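Local coordinates for protein Abbfa_003403 (Acinetobacter baumannii, PDB 4ZXH) that works as a four-domain nonribosomal peptide synthetase, probably joining amino-acid building blocks through its condensation, adenylation, carrier and thioesterase domains and releasing the product, at residues 1068-1073 against 1140-1145; 1164-1169 against 1295-1300; 1149-1154 against 1258-1263; 972-977 against 1076-1081. All coordinates share one frame; numbering follows the deposited sequence.

Contact 1 of 4, residues 1068-1073 against 1140-1145; sequences WLFHPI and GAIAYE
F1070, the last residue of strand 1067-1070, lays its ring against I1142 and A1143 of helix 1138-1152. The packing is apolar: F1070 CG lies 3.9 Å from I1142 CG2, and F1070 CD2 is 4.1 Å from A1143 CB, both methyls coming at the ring obliquely. A CH-pi contact adds to this. The other branch of I1142 runs out to put CD1 over one face of the H1071 imidazole, 4.0 Å from its centroid; CG1 is anti to the carbonyl carbon (chi1 -65°), which sends CD1 and CG2 to different partners. The polar bonds involve nothing of helix 1138-1152. H1071 ND1 donates to P1072 O at 2.9 Å, in the plane of the ring, while NE2 pairs with Y1118 OH of helix 1111-1125, and with both nitrogens held the ring can hardly rotate. This is the strand-to-helix packing of an alpha/beta hydrolase core, where the helix following the probable nucleophile elbow packs against the parallel strands.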
loop_
_atom_site.group_PDB
_atom_site.type_symbol
_atom_site.label_atom_id
_atom_site.label_comp_id
_atom_site.label_asym_id
_atom_site.label_seq_id
_atom_site.Cartn_x
_atom_site.Cartn_y
_atom_site.Cartn_z
ATOM N N TRP A 1068 11.186 -20.655 -40.017
ATOM C CA TRP A 1068 9.928 -21.154 -39.462
ATOM C C TRP A 1068 10.156 -22.440 -38.696
ATOM O O TRP A 1068 10.801 -23.373 -39.198
ATOM C CB TRP A 1068 8.903 -21.412 -40.559
ATOM C CG TRP A 1068 8.463 -20.195 -41.271
ATOM C CD1 TRP A 1068 9.010 -19.665 -42.396
ATOM C CD2 TRP A 1068 7.367 -19.341 -40.913
ATOM N NE1 TRP A 1068 8.324 -18.528 -42.765
ATOM C CE2 TRP A 1068 7.312 -18.310 -41.866
ATOM C CE3 TRP A 1068 6.431 -19.350 -39.877
ATOM C CZ2 TRP A 1068 6.358 -17.300 -41.816
ATOM C CZ3 TRP A 1068 5.485 -18.343 -39.827
ATOM C CH2 TRP A 1068 5.452 -17.335 -40.791
ATOM N N LEU A 1069 9.608 -22.493 -37.485
ATOM C CA LEU A 1069 9.712 -23.674 -36.643
ATOM C C LEU A 1069 8.339 -24.244 -36.321
ATOM O O LEU A 1069 7.395 -23.510 -36.067
ATOM C CB LEU A 1069 10.472 -23.345 -35.361
ATOM C CG LEU A 1069 11.907 -22.840 -35.610
ATOM C CD1 LEU A 1069 12.510 -22.234 -34.374
ATOM C CD2 LEU A 1069 12.821 -23.940 -36.158
ATOM N N PHE A 1070 8.231 -25.564 -36.319
ATOM C CA PHE A 1070 6.942 -26.185 -36.106
ATOM C C PHE A 1070 6.906 -27.058 -34.871
ATOM O O PHE A 1070 7.871 -27.750 -34.556
ATOM C CB PHE A 1070 6.575 -26.981 -37.333
ATOM C CG PHE A 1070 6.660 -26.183 -38.566
ATOM C CD1 PHE A 1070 5.637 -25.305 -38.903
ATOM C CD2 PHE A 1070 7.776 -26.266 -39.376
ATOM C CE1 PHE A 1070 5.713 -24.535 -40.046
ATOM C CE2 PHE A 1070 7.858 -25.507 -40.523
ATOM C CZ PHE A 1070 6.826 -24.635 -40.854
ATOM N N HIS A 1071 5.771 -27.020 -34.185
ATOM C CA HIS A 1071 5.614 -27.716 -32.928
ATOM C C HIS A 1071 5.930 -29.191 -33.052
ATOM O O HIS A 1071 5.707 -29.776 -34.100
ATOM C CB HIS A 1071 4.189 -27.551 -32.418
ATOM C CG HIS A 1071 3.148 -28.104 -33.335
ATOM N ND1 HIS A 1071 2.884 -29.451 -33.436
ATOM C CD2 HIS A 1071 2.281 -27.488 -34.174
ATOM C CE1 HIS A 1071 1.912 -29.645 -34.311
ATOM N NE2 HIS A 1071 1.529 -28.470 -34.774
ATOM N N PRO A 1072 6.455 -29.791 -31.977
ATOM C CA PRO A 1072 6.582 -31.252 -31.870
ATOM C C PRO A 1072 5.249 -31.891 -31.492
ATOM O O PRO A 1072 4.233 -31.194 -31.536
ATOM C CB PRO A 1072 7.599 -31.429 -30.749
ATOM C CG PRO A 1072 7.421 -30.197 -29.903
ATOM C CD PRO A 1072 7.060 -29.092 -30.824
ATOM N N ILE A 1073 5.265 -33.168 -31.104
ATOM C CA ILE A 1073 4.044 -33.912 -30.752
ATOM C C ILE A 1073 3.101 -33.154 -29.815
ATOM O O ILE A 1073 1.911 -33.098 -30.054
ATOM C CB ILE A 1073 4.366 -35.260 -30.075
ATOM C CG1 ILE A 1073 5.247 -36.129 -30.963
ATOM C CG2 ILE A 1073 3.077 -36.018 -29.803
ATOM C CD1 ILE A 1073 4.514 -36.638 -32.192
ATOM N N GLY A 1140 10.343 -31.440 -37.225
ATOM C CA GLY A 1140 11.087 -31.801 -38.417
ATOM C C GLY A 1140 10.250 -32.521 -39.466
ATOM O O GLY A 1140 10.382 -32.227 -40.664
ATOM N N ALA A 1141 9.379 -33.443 -39.035
ATOM C CA ALA A 1141 8.524 -34.184 -39.976
ATOM C C ALA A 1141 7.464 -33.286 -40.630
ATOM O O ALA A 1141 7.203 -33.404 -41.820
ATOM C CB ALA A 1141 7.868 -35.340 -39.293
ATOM N N ILE A 1142 6.856 -32.392 -39.853
ATOM C CA ILE A 1142 5.967 -31.371 -40.402
ATOM C C ILE A 1142 6.681 -30.542 -41.460
ATOM O O ILE A 1142 6.162 -30.382 -42.575
ATOM C CB ILE A 1142 5.439 -30.446 -39.314
ATOM C CG1 ILE A 1142 4.557 -31.238 -38.346
ATOM C CG2 ILE A 1142 4.678 -29.288 -39.914
ATOM C CD1 ILE A 1142 4.012 -30.430 -37.216
ATOM N N ALA A 1143 7.879 -30.051 -41.118
ATOM C CA ALA A 1143 8.713 -29.275 -42.047
ATOM C C ALA A 1143 8.940 -29.985 -43.366
ATOM O O ALA A 1143 8.921 -29.363 -44.430
ATOM C CB ALA A 1143 10.041 -28.954 -41.424
ATOM N N TYR A 1144 9.158 -31.294 -43.287
ATOM C CA TYR A 1144 9.379 -32.105 -44.473
ATOM C C TYR A 1144 8.148 -32.052 -45.355
ATOM O O TYR A 1144 8.254 -31.777 -46.554
ATOM C CB TYR A 1144 9.708 -33.542 -44.078
ATOM C CG TYR A 1144 10.204 -34.439 -45.201
ATOM C CD1 TYR A 1144 11.468 -34.261 -45.756
ATOM C CD2 TYR A 1144 9.434 -35.496 -45.660
ATOM C CE1 TYR A 1144 11.936 -35.090 -46.761
ATOM C CE2 TYR A 1144 9.891 -36.340 -46.659
ATOM C CZ TYR A 1144 11.138 -36.132 -47.211
ATOM O OH TYR A 1144 11.593 -36.973 -48.209
ATOM N N GLU A 1145 6.976 -32.279 -44.760
ATOM C CA GLU A 1145 5.737 -32.298 -45.543
ATOM C C GLU A 1145 5.374 -30.900 -46.064
ATOM O O GLU A 1145 4.829 -30.756 -47.160
ATOM C CB GLU A 1145 4.575 -32.880 -44.723
ATOM C CG GLU A 1145 3.207 -32.770 -45.403
ATOM C CD GLU A 1145 3.119 -33.551 -46.722
ATOM O OE1 GLU A 1145 3.932 -34.485 -46.938
ATOM O OE2 GLU A 1145 2.225 -33.231 -47.539
#

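Contact 2 of 4, residues 1164-1169 against 1295-1300; sequences DTRAPI and GDHSSI
D1164 and H1297 bring two loops together, with CA atoms 6.3 Å apart, and D1164 has left-handed helical backbone angles. The carboxylate of D1164 reaches the rim of the imidazole, where H1297 ND1 donates to OD2 along a nearly straight line. H1297 ND1 and D1164 OD2 are modelled 2.5 Å apart, very short and, at 2.7 Å resolution, doubtful as an exact value. The carboxylate plane is turned 56° from the ring, and OD2 meets it at its edge. The other oxygen, OD1, accepts from the backbone N of A1267, so the carboxylate is gripped at both ends. With CG of H1297 anti to the backbone N (chi1 -173°), the ring swings out to D1164. R1166, extended from CG to NE, comes from the opposite direction and lays its guanidinium flat on one face of the imidazole: the centres are 3.5 Å apart and the planes 19° from parallel. In the histidine's own loop, D1296 OD1 accepts from S1299 N at 2.8 Å in an Asx motif. H1297 also touches C1137, consistent with a Cys-His-Asp triad of a thioesterase. D1164 comes directly after strand 1157-1163 and H1297 shortly after strand 1288-1293, so the pair sits at the C-terminal ends of parallel strands flanking 1262-1267, with helix 1303-1316 following the histidine loop.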
loop_
_atom_site.group_PDB
_atom_site.type_symbol
_atom_site.label_atom_id
_atom_site.label_comp_id
_atom_site.label_asym_id
_atom_site.label_seq_id
_atom_site.Cartn_x
_atom_site.Cartn_y
_atom_site.Cartn_z
ATOM N N ASP A 1164 17.184 -33.925 -34.181
ATOM C CA ASP A 1164 16.883 -35.287 -33.753
ATOM C C ASP A 1164 15.476 -35.770 -34.154
ATOM O O ASP A 1164 14.751 -36.370 -33.369
ATOM C CB ASP A 1164 17.079 -35.416 -32.248
ATOM C CG ASP A 1164 17.484 -36.827 -31.839
ATOM O OD1 ASP A 1164 18.489 -37.351 -32.380
ATOM O OD2 ASP A 1164 16.772 -37.423 -30.997
ATOM N N THR A 1165 15.113 -35.502 -35.396
ATOM C CA THR A 1165 13.832 -35.912 -35.951
ATOM C C THR A 1165 13.870 -37.341 -36.437
ATOM O O THR A 1165 14.625 -37.660 -37.356
ATOM C CB THR A 1165 13.451 -35.012 -37.139
ATOM O OG1 THR A 1165 13.390 -33.668 -36.687
ATOM C CG2 THR A 1165 12.125 -35.403 -37.739
ATOM N N ARG A 1166 13.060 -38.207 -35.841
ATOM C CA ARG A 1166 12.967 -39.573 -36.354
ATOM C C ARG A 1166 12.238 -39.559 -37.694
ATOM O O ARG A 1166 11.229 -38.893 -37.860
ATOM C CB ARG A 1166 12.319 -40.447 -35.302
ATOM C CG ARG A 1166 13.168 -40.256 -34.063
ATOM C CD ARG A 1166 12.544 -40.567 -32.769
ATOM N NE ARG A 1166 13.562 -40.414 -31.746
ATOM C CZ ARG A 1166 13.309 -40.363 -30.448
ATOM N NH1 ARG A 1166 12.063 -40.454 -30.030
ATOM N NH2 ARG A 1166 14.302 -40.241 -29.579
ATOM N N ALA A 1167 12.836 -40.200 -38.684
ATOM C CA ALA A 1167 12.311 -40.144 -40.033
ATOM C C ALA A 1167 10.945 -40.804 -40.031
ATOM O O ALA A 1167 10.733 -41.778 -39.299
ATOM C CB ALA A 1167 13.261 -40.838 -41.022
ATOM N N PRO A 1168 10.008 -40.262 -40.827
ATOM C CA PRO A 1168 8.649 -40.808 -40.951
ATOM C C PRO A 1168 8.621 -42.113 -41.753
ATOM O O PRO A 1168 8.203 -42.138 -42.908
ATOM C CB PRO A 1168 7.895 -39.694 -41.672
ATOM C CG PRO A 1168 8.928 -39.006 -42.476
ATOM C CD PRO A 1168 10.198 -39.063 -41.666
ATOM N N ILE A 1169 9.087 -43.189 -41.136
ATOM C CA ILE A 1169 9.069 -44.500 -41.762
ATOM C C ILE A 1169 8.494 -45.484 -40.736
ATOM O O ILE A 1169 8.547 -45.227 -39.537
ATOM C CB ILE A 1169 10.483 -44.919 -42.241
ATOM C CG1 ILE A 1169 11.442 -45.109 -41.051
ATOM C CG2 ILE A 1169 11.036 -43.898 -43.254
ATOM C CD1 ILE A 1169 12.770 -45.755 -41.431
ATOM N N GLY A 1295 23.999 -34.427 -25.992
ATOM C CA GLY A 1295 22.636 -34.376 -25.481
ATOM C C GLY A 1295 21.843 -35.579 -25.947
ATOM O O GLY A 1295 22.301 -36.317 -26.832
ATOM N N ASP A 1296 20.668 -35.800 -25.350
ATOM C CA ASP A 1296 19.768 -36.860 -25.825
ATOM C C ASP A 1296 18.597 -36.211 -26.535
ATOM O O ASP A 1296 18.644 -35.014 -26.820
ATOM C CB ASP A 1296 19.290 -37.774 -24.687
ATOM C CG ASP A 1296 18.589 -37.027 -23.556
ATOM O OD1 ASP A 1296 17.784 -36.099 -23.797
ATOM O OD2 ASP A 1296 18.834 -37.390 -22.390
ATOM N N HIS A 1297 17.549 -36.990 -26.794
ATOM C CA HIS A 1297 16.419 -36.531 -27.589
ATOM C C HIS A 1297 15.748 -35.291 -27.012
ATOM O O HIS A 1297 15.308 -34.416 -27.757
ATOM C CB HIS A 1297 15.385 -37.646 -27.731
ATOM C CG HIS A 1297 14.280 -37.312 -28.676
ATOM N ND1 HIS A 1297 14.487 -37.151 -30.032
ATOM C CD2 HIS A 1297 12.965 -37.075 -28.465
ATOM C CE1 HIS A 1297 13.341 -36.856 -30.620
ATOM N NE2 HIS A 1297 12.400 -36.804 -29.689
ATOM N N SER A 1298 15.670 -35.207 -25.689
ATOM C CA SER A 1298 15.166 -33.996 -25.048
ATOM C C SER A 1298 16.240 -32.925 -24.742
ATOM O O SER A 1298 16.056 -31.752 -25.057
ATOM C CB SER A 1298 14.435 -34.370 -23.766
ATOM O OG SER A 1298 13.111 -34.732 -24.087
ATOM N N SER A 1299 17.352 -33.335 -24.141
ATOM C CA SER A 1299 18.326 -32.405 -23.586
ATOM C C SER A 1299 19.114 -31.648 -24.644
ATOM O O SER A 1299 19.781 -30.666 -24.332
ATOM C CB SER A 1299 19.297 -33.146 -22.663
ATOM O OG SER A 1299 20.023 -34.149 -23.362
ATOM N N ILE A 1300 19.036 -32.099 -25.890
ATOM C CA ILE A 1300 19.665 -31.390 -27.005
ATOM C C ILE A 1300 19.145 -29.941 -27.064
ATOM O O ILE A 1300 19.872 -29.030 -27.489
ATOM C CB ILE A 1300 19.411 -32.144 -28.360
ATOM C CG1 ILE A 1300 20.134 -31.491 -29.540
ATOM C CG2 ILE A 1300 17.934 -32.234 -28.659
ATOM C CD1 ILE A 1300 21.603 -31.660 -29.536
#

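Contact 3 of 4, residues 1149-1154 against 1258-1263; sequences QLRQMG and EDFPIL
R1151, near the end of helix 1138-1152, gives up by far the most surface here, and F1260 and E1258 supply most of what covers it. The arginine runs alongside F1260 in the opposite sense and bends at chi2 (-84°), which brings its guanidinium back past the CD1-CE1 rim of the ring. F1260 CE1 lies over the centre of one guanidinium face, 3.6 Å from R1151 CZ, with the two planes 25° apart. Lower down the same chain, R1151 CG meets the edge of the phenyl ring, 3.5 Å from F1260 CE1, so the aromatic side chain lines both the aliphatic and the charged part of the arginine. Two oxygens face the terminal nitrogens NH1 and NH2. R1151 NH2 donates to the backbone D1259 O at 3.3 Å; the donor lies in the carbonyl plane, and the oxygen sits somewhat out of the guanidinium plane. R1151 NH1 makes a long salt bridge to E1258 OE2, 3.6 Å away, and the carboxylate plane is turned 44° away from the guanidinium. E1258 is extended beyond CG, which brings its acid group alongside the arginine, while F1260 is backed by I1160 of strand 1157-1163 and S1147. A partly exposed ion pair of this length probably contributes modestly, and the carbonyl bond and the phenyl ring probably help to set the direction of the guanidinium.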
loop_
_atom_site.group_PDB
_atom_site.type_symbol
_atom_site.label_atom_id
_atom_site.label_comp_id
_atom_site.label_asym_id
_atom_site.label_seq_id
_atom_site.Cartn_x
_atom_site.Cartn_y
_atom_site.Cartn_z
ATOM N N GLN A 1149 5.024 -29.833 -50.128
ATOM C CA GLN A 1149 3.898 -29.108 -50.717
ATOM C C GLN A 1149 4.323 -27.799 -51.387
ATOM O O GLN A 1149 3.790 -27.450 -52.438
ATOM C CB GLN A 1149 2.828 -28.822 -49.664
ATOM C CG GLN A 1149 2.162 -30.060 -49.089
ATOM C CD GLN A 1149 0.859 -29.741 -48.365
ATOM O OE1 GLN A 1149 0.301 -28.656 -48.516
ATOM N NE2 GLN A 1149 0.368 -30.691 -47.575
ATOM N N LEU A 1150 5.274 -27.081 -50.785
ATOM C CA LEU A 1150 5.766 -25.819 -51.348
ATOM C C LEU A 1150 6.381 -26.039 -52.739
ATOM O O LEU A 1150 6.200 -25.206 -53.631
ATOM C CB LEU A 1150 6.781 -25.154 -50.411
ATOM C CG LEU A 1150 6.265 -24.613 -49.065
ATOM C CD1 LEU A 1150 7.414 -24.112 -48.169
ATOM C CD2 LEU A 1150 5.211 -23.531 -49.222
ATOM N N ARG A 1151 7.089 -27.154 -52.926
ATOM C CA ARG A 1151 7.511 -27.594 -54.259
ATOM C C ARG A 1151 6.334 -27.689 -55.233
ATOM O O ARG A 1151 6.376 -27.149 -56.349
ATOM C CB ARG A 1151 8.198 -28.955 -54.185
ATOM C CG ARG A 1151 9.620 -28.920 -53.683
ATOM C CD ARG A 1151 10.612 -28.588 -54.788
ATOM N NE ARG A 1151 11.988 -28.617 -54.290
ATOM C CZ ARG A 1151 12.687 -29.729 -54.060
ATOM N NH1 ARG A 1151 12.150 -30.927 -54.290
ATOM N NH2 ARG A 1151 13.931 -29.640 -53.605
ATOM N N GLN A 1152 5.289 -28.388 -54.800
ATOM C CA GLN A 1152 4.105 -28.587 -55.623
ATOM C C GLN A 1152 3.487 -27.280 -56.112
ATOM O O GLN A 1152 2.845 -27.256 -57.153
ATOM C CB GLN A 1152 3.057 -29.402 -54.860
ATOM C CG GLN A 1152 3.436 -30.861 -54.698
ATOM C CD GLN A 1152 3.843 -31.490 -56.021
ATOM O OE1 GLN A 1152 5.032 -31.670 -56.296
ATOM N NE2 GLN A 1152 2.856 -31.810 -56.857
ATOM N N MET A 1153 3.674 -26.197 -55.368
ATOM C CA MET A 1153 3.102 -24.928 -55.776
ATOM C C MET A 1153 4.187 -23.982 -56.312
ATOM O O MET A 1153 3.947 -22.785 -56.501
ATOM C CB MET A 1153 2.307 -24.291 -54.619
ATOM C CG MET A 1153 2.949 -24.337 -53.242
ATOM S SD MET A 1153 1.908 -23.631 -51.922
ATOM C CE MET A 1153 1.149 -25.100 -51.218
ATOM N N GLY A 1154 5.373 -24.530 -56.574
ATOM C CA GLY A 1154 6.434 -23.787 -57.234
ATOM C C GLY A 1154 7.359 -22.977 -56.340
ATOM O O GLY A 1154 8.291 -22.342 -56.822
ATOM N N GLU A 1258 12.154 -38.128 -51.204
ATOM C CA GLU A 1258 12.268 -36.861 -51.925
ATOM C C GLU A 1258 13.423 -36.043 -51.354
ATOM O O GLU A 1258 13.548 -35.912 -50.137
ATOM C CB GLU A 1258 10.962 -36.064 -51.849
ATOM C CG GLU A 1258 10.976 -34.807 -52.716
ATOM C CD GLU A 1258 9.589 -34.244 -52.962
ATOM O OE1 GLU A 1258 8.614 -34.844 -52.451
ATOM O OE2 GLU A 1258 9.478 -33.219 -53.680
ATOM N N ASP A 1259 14.264 -35.497 -52.226
ATOM C CA ASP A 1259 15.448 -34.775 -51.766
ATOM C C ASP A 1259 15.197 -33.296 -51.522
ATOM O O ASP A 1259 14.748 -32.570 -52.400
ATOM C CB ASP A 1259 16.599 -34.933 -52.756
ATOM C CG ASP A 1259 17.281 -36.281 -52.643
ATOM O OD1 ASP A 1259 16.796 -37.137 -51.863
ATOM O OD2 ASP A 1259 18.313 -36.477 -53.324
ATOM N N PHE A 1260 15.473 -32.876 -50.296
ATOM C CA PHE A 1260 15.483 -31.476 -49.928
ATOM C C PHE A 1260 16.828 -31.198 -49.285
ATOM O O PHE A 1260 17.433 -32.106 -48.719
ATOM C CB PHE A 1260 14.346 -31.148 -48.962
ATOM C CG PHE A 1260 12.989 -31.230 -49.573
ATOM C CD1 PHE A 1260 12.477 -30.163 -50.293
ATOM C CD2 PHE A 1260 12.205 -32.358 -49.402
ATOM C CE1 PHE A 1260 11.216 -30.228 -50.859
ATOM C CE2 PHE A 1260 10.940 -32.431 -49.964
ATOM C CZ PHE A 1260 10.444 -31.366 -50.692
ATOM N N PRO A 1261 17.311 -29.951 -49.365
ATOM C CA PRO A 1261 18.544 -29.644 -48.630
ATOM C C PRO A 1261 18.273 -29.653 -47.120
ATOM O O PRO A 1261 17.514 -28.828 -46.616
ATOM C CB PRO A 1261 18.916 -28.252 -49.140
ATOM C CG PRO A 1261 17.618 -27.646 -49.540
ATOM C CD PRO A 1261 16.725 -28.760 -50.001
ATOM N N ILE A 1262 18.869 -30.607 -46.415
ATOM C CA ILE A 1262 18.530 -30.856 -45.017
ATOM C C ILE A 1262 19.738 -30.815 -44.102
ATOM O O ILE A 1262 20.790 -31.372 -44.422
ATOM C CB ILE A 1262 17.851 -32.235 -44.854
ATOM C CG1 ILE A 1262 16.480 -32.243 -45.520
ATOM C CG2 ILE A 1262 17.703 -32.606 -43.389
ATOM C CD1 ILE A 1262 15.853 -33.600 -45.526
ATOM N N LEU A 1263 19.584 -30.156 -42.961
ATOM C CA LEU A 1263 20.551 -30.267 -41.875
ATOM C C LEU A 1263 19.924 -31.096 -40.764
ATOM O O LEU A 1263 18.926 -30.674 -40.157
ATOM C CB LEU A 1263 20.965 -28.887 -41.350
ATOM C CG LEU A 1263 21.796 -28.858 -40.066
ATOM C CD1 LEU A 1263 23.130 -29.520 -40.306
ATOM C CD2 LEU A 1263 21.989 -27.425 -39.577
#

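Contact 4 of 4, residues 972-977 against 1076-1081; sequences VAPRDP and STFCYM
The carrier domain meets the alpha/beta-hydrolase thioesterase here: A973 and P974, in the loop leading into helix 977-990, pack on F1078, in the loop before helix 1081-1086, and M1081, its first residue. All of the contact between the two segments is van der Waals. A973 turns its methyl to the rim of the F1078 ring, close to the ring plane, with A973 CB 3.8 Å from F1078 CE1. P974 crosses F1078 at about a right angle, and its carbonyl oxygen approaches the same corner of the ring obliquely, P974 O lying 3.7 Å from F1078 CE1. That oxygen has its hydrogen bond from another side chain, Y1194 OH, whose ring also meets F1078. The phenyl points at the loop because CG of F1078 is anti to the backbone N (chi1 170°), and its backbone is steadied by an ST turn in which F1078 N donates to S1076 OG at 3.1 Å. Loop 972-977 has its own polar ties: D976 caps helix 977-990 through E979 N and forms a salt bridge with R1045, and R975 pairs with E979. Helix 977-990 also covers F1078 through I980 and M1081 through T984. M1081 runs past the proline in the opposite direction and bends at chi3, setting its SD 3.7 Å from P974 CG.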
loop_
_atom_site.group_PDB
_atom_site.type_symbol
_atom_site.label_atom_id
_atom_site.label_comp_id
_atom_site.label_asym_id
_atom_site.label_seq_id
_atom_site.Cartn_x
_atom_site.Cartn_y
_atom_site.Cartn_z
ATOM N N VAL A 972 11.523 -19.602 -12.993
ATOM C CA VAL A 972 10.548 -20.602 -13.386
ATOM C C VAL A 972 10.149 -20.369 -14.827
ATOM O O VAL A 972 9.728 -19.272 -15.181
ATOM C CB VAL A 972 9.324 -20.561 -12.485
ATOM C CG1 VAL A 972 8.186 -21.399 -13.072
ATOM C CG2 VAL A 972 9.713 -21.017 -11.096
ATOM N N ALA A 973 10.314 -21.395 -15.659
ATOM C CA ALA A 973 10.001 -21.313 -17.085
ATOM C C ALA A 973 8.491 -21.240 -17.291
ATOM O O ALA A 973 7.750 -21.765 -16.481
ATOM C CB ALA A 973 10.587 -22.502 -17.816
ATOM N N PRO A 974 8.033 -20.572 -18.366
ATOM C CA PRO A 974 6.606 -20.467 -18.711
ATOM C C PRO A 974 5.972 -21.838 -18.892
ATOM O O PRO A 974 6.666 -22.737 -19.313
ATOM C CB PRO A 974 6.622 -19.688 -20.026
ATOM C CG PRO A 974 7.986 -19.914 -20.571
ATOM C CD PRO A 974 8.870 -19.905 -19.369
ATOM N N ARG A 975 4.692 -22.006 -18.577
ATOM C CA ARG A 975 4.133 -23.360 -18.488
ATOM C C ARG A 975 3.026 -23.674 -19.505
ATOM O O ARG A 975 2.713 -24.841 -19.747
ATOM C CB ARG A 975 3.622 -23.600 -17.057
ATOM C CG ARG A 975 4.726 -23.455 -15.977
ATOM C CD ARG A 975 4.175 -23.197 -14.568
ATOM N NE ARG A 975 3.474 -21.919 -14.489
ATOM C CZ ARG A 975 2.787 -21.512 -13.425
ATOM N NH1 ARG A 975 2.722 -22.287 -12.349
ATOM N NH2 ARG A 975 2.176 -20.329 -13.431
ATOM N N ASP A 976 2.445 -22.653 -20.120
ATOM C CA ASP A 976 1.411 -22.890 -21.117
ATOM C C ASP A 976 1.557 -21.859 -22.244
ATOM O O ASP A 976 2.449 -21.008 -22.175
ATOM C CB ASP A 976 0.021 -22.870 -20.445
ATOM C CG ASP A 976 -0.363 -21.507 -19.891
ATOM O OD1 ASP A 976 0.451 -20.566 -19.963
ATOM O OD2 ASP A 976 -1.497 -21.380 -19.369
ATOM N N PRO A 977 0.719 -21.941 -23.301
ATOM C CA PRO A 977 0.863 -20.948 -24.381
ATOM C C PRO A 977 0.770 -19.459 -23.953
ATOM O O PRO A 977 1.435 -18.612 -24.542
ATOM C CB PRO A 977 -0.291 -21.310 -25.325
ATOM C CG PRO A 977 -0.415 -22.807 -25.186
ATOM C CD PRO A 977 -0.132 -23.078 -23.719
ATOM N N SER A 1076 3.265 -27.493 -28.816
ATOM C CA SER A 1076 3.681 -26.217 -28.258
ATOM C C SER A 1076 5.036 -25.730 -28.788
ATOM O O SER A 1076 5.785 -26.492 -29.384
ATOM C CB SER A 1076 3.720 -26.343 -26.745
ATOM O OG SER A 1076 4.533 -25.365 -26.184
ATOM N N THR A 1077 5.345 -24.456 -28.558
ATOM C CA THR A 1077 6.572 -23.869 -29.068
ATOM C C THR A 1077 7.643 -23.711 -28.001
ATOM O O THR A 1077 8.723 -23.190 -28.291
ATOM C CB THR A 1077 6.310 -22.495 -29.677
ATOM O OG1 THR A 1077 5.718 -21.652 -28.688
ATOM C CG2 THR A 1077 5.353 -22.607 -30.877
ATOM N N PHE A 1078 7.350 -24.155 -26.777
ATOM C CA PHE A 1078 8.231 -23.930 -25.632
ATOM C C PHE A 1078 9.699 -24.327 -25.861
ATOM O O PHE A 1078 10.622 -23.653 -25.389
ATOM C CB PHE A 1078 7.720 -24.685 -24.404
ATOM C CG PHE A 1078 8.704 -24.690 -23.264
ATOM C CD1 PHE A 1078 8.698 -23.666 -22.323
ATOM C CD2 PHE A 1078 9.664 -25.682 -23.160
ATOM C CE1 PHE A 1078 9.626 -23.625 -21.284
ATOM C CE2 PHE A 1078 10.616 -25.653 -22.111
ATOM C CZ PHE A 1078 10.590 -24.625 -21.176
ATOM N N CYS A 1079 9.903 -25.450 -26.539
ATOM C CA CYS A 1079 11.242 -25.995 -26.791
ATOM C C CYS A 1079 12.137 -25.135 -27.692
ATOM O O CYS A 1079 13.318 -25.459 -27.828
ATOM C CB CYS A 1079 11.110 -27.381 -27.432
ATOM S SG CYS A 1079 10.183 -27.300 -29.069
ATOM N N TYR A 1080 11.581 -24.091 -28.340
ATOM C CA TYR A 1080 12.356 -23.204 -29.235
ATOM C C TYR A 1080 12.791 -21.921 -28.539
ATOM O O TYR A 1080 13.616 -21.190 -29.073
ATOM C CB TYR A 1080 11.557 -22.844 -30.509
ATOM C CG TYR A 1080 11.153 -24.064 -31.273
ATOM C CD1 TYR A 1080 12.119 -24.937 -31.763
ATOM C CD2 TYR A 1080 9.815 -24.392 -31.463
ATOM C CE1 TYR A 1080 11.780 -26.086 -32.423
ATOM C CE2 TYR A 1080 9.463 -25.551 -32.142
ATOM C CZ TYR A 1080 10.457 -26.394 -32.610
ATOM O OH TYR A 1080 10.143 -27.555 -33.271
ATOM N N MET A 1081 12.236 -21.623 -27.361
ATOM C CA MET A 1081 12.632 -20.407 -26.663
ATOM C C MET A 1081 14.131 -20.394 -26.374
ATOM O O MET A 1081 14.829 -19.477 -26.783
ATOM C CB MET A 1081 11.858 -20.223 -25.369
ATOM C CG MET A 1081 10.367 -20.228 -25.549
ATOM S SD MET A 1081 9.488 -19.890 -23.991
ATOM C CE MET A 1081 9.569 -18.094 -24.055
#

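Contacts 1, 2 and 3 all lie in the thioesterase, while contact 4 joins that domain to the loop entering the carrier helix 977-990. Contact 1 is wholly buried and mainly apolar; the other three are partly buried. Contacts 1 and 3 share helix 1138-1152 and the same sheet, and Y1144 OH reaches E1258 O between them. Contacts 2 and 3 are the polar ones; contact 2, at the strand ends, is built from a carboxylate, an imidazole and a guanidinium, and it touches contact 1 where T1165 packs on G1140. Contact 3 also uses an arginine, but about 21 Å from contact 2, centre to centre. Y1080 OH bonds to F1070 O, tying contact 4 to contact 1.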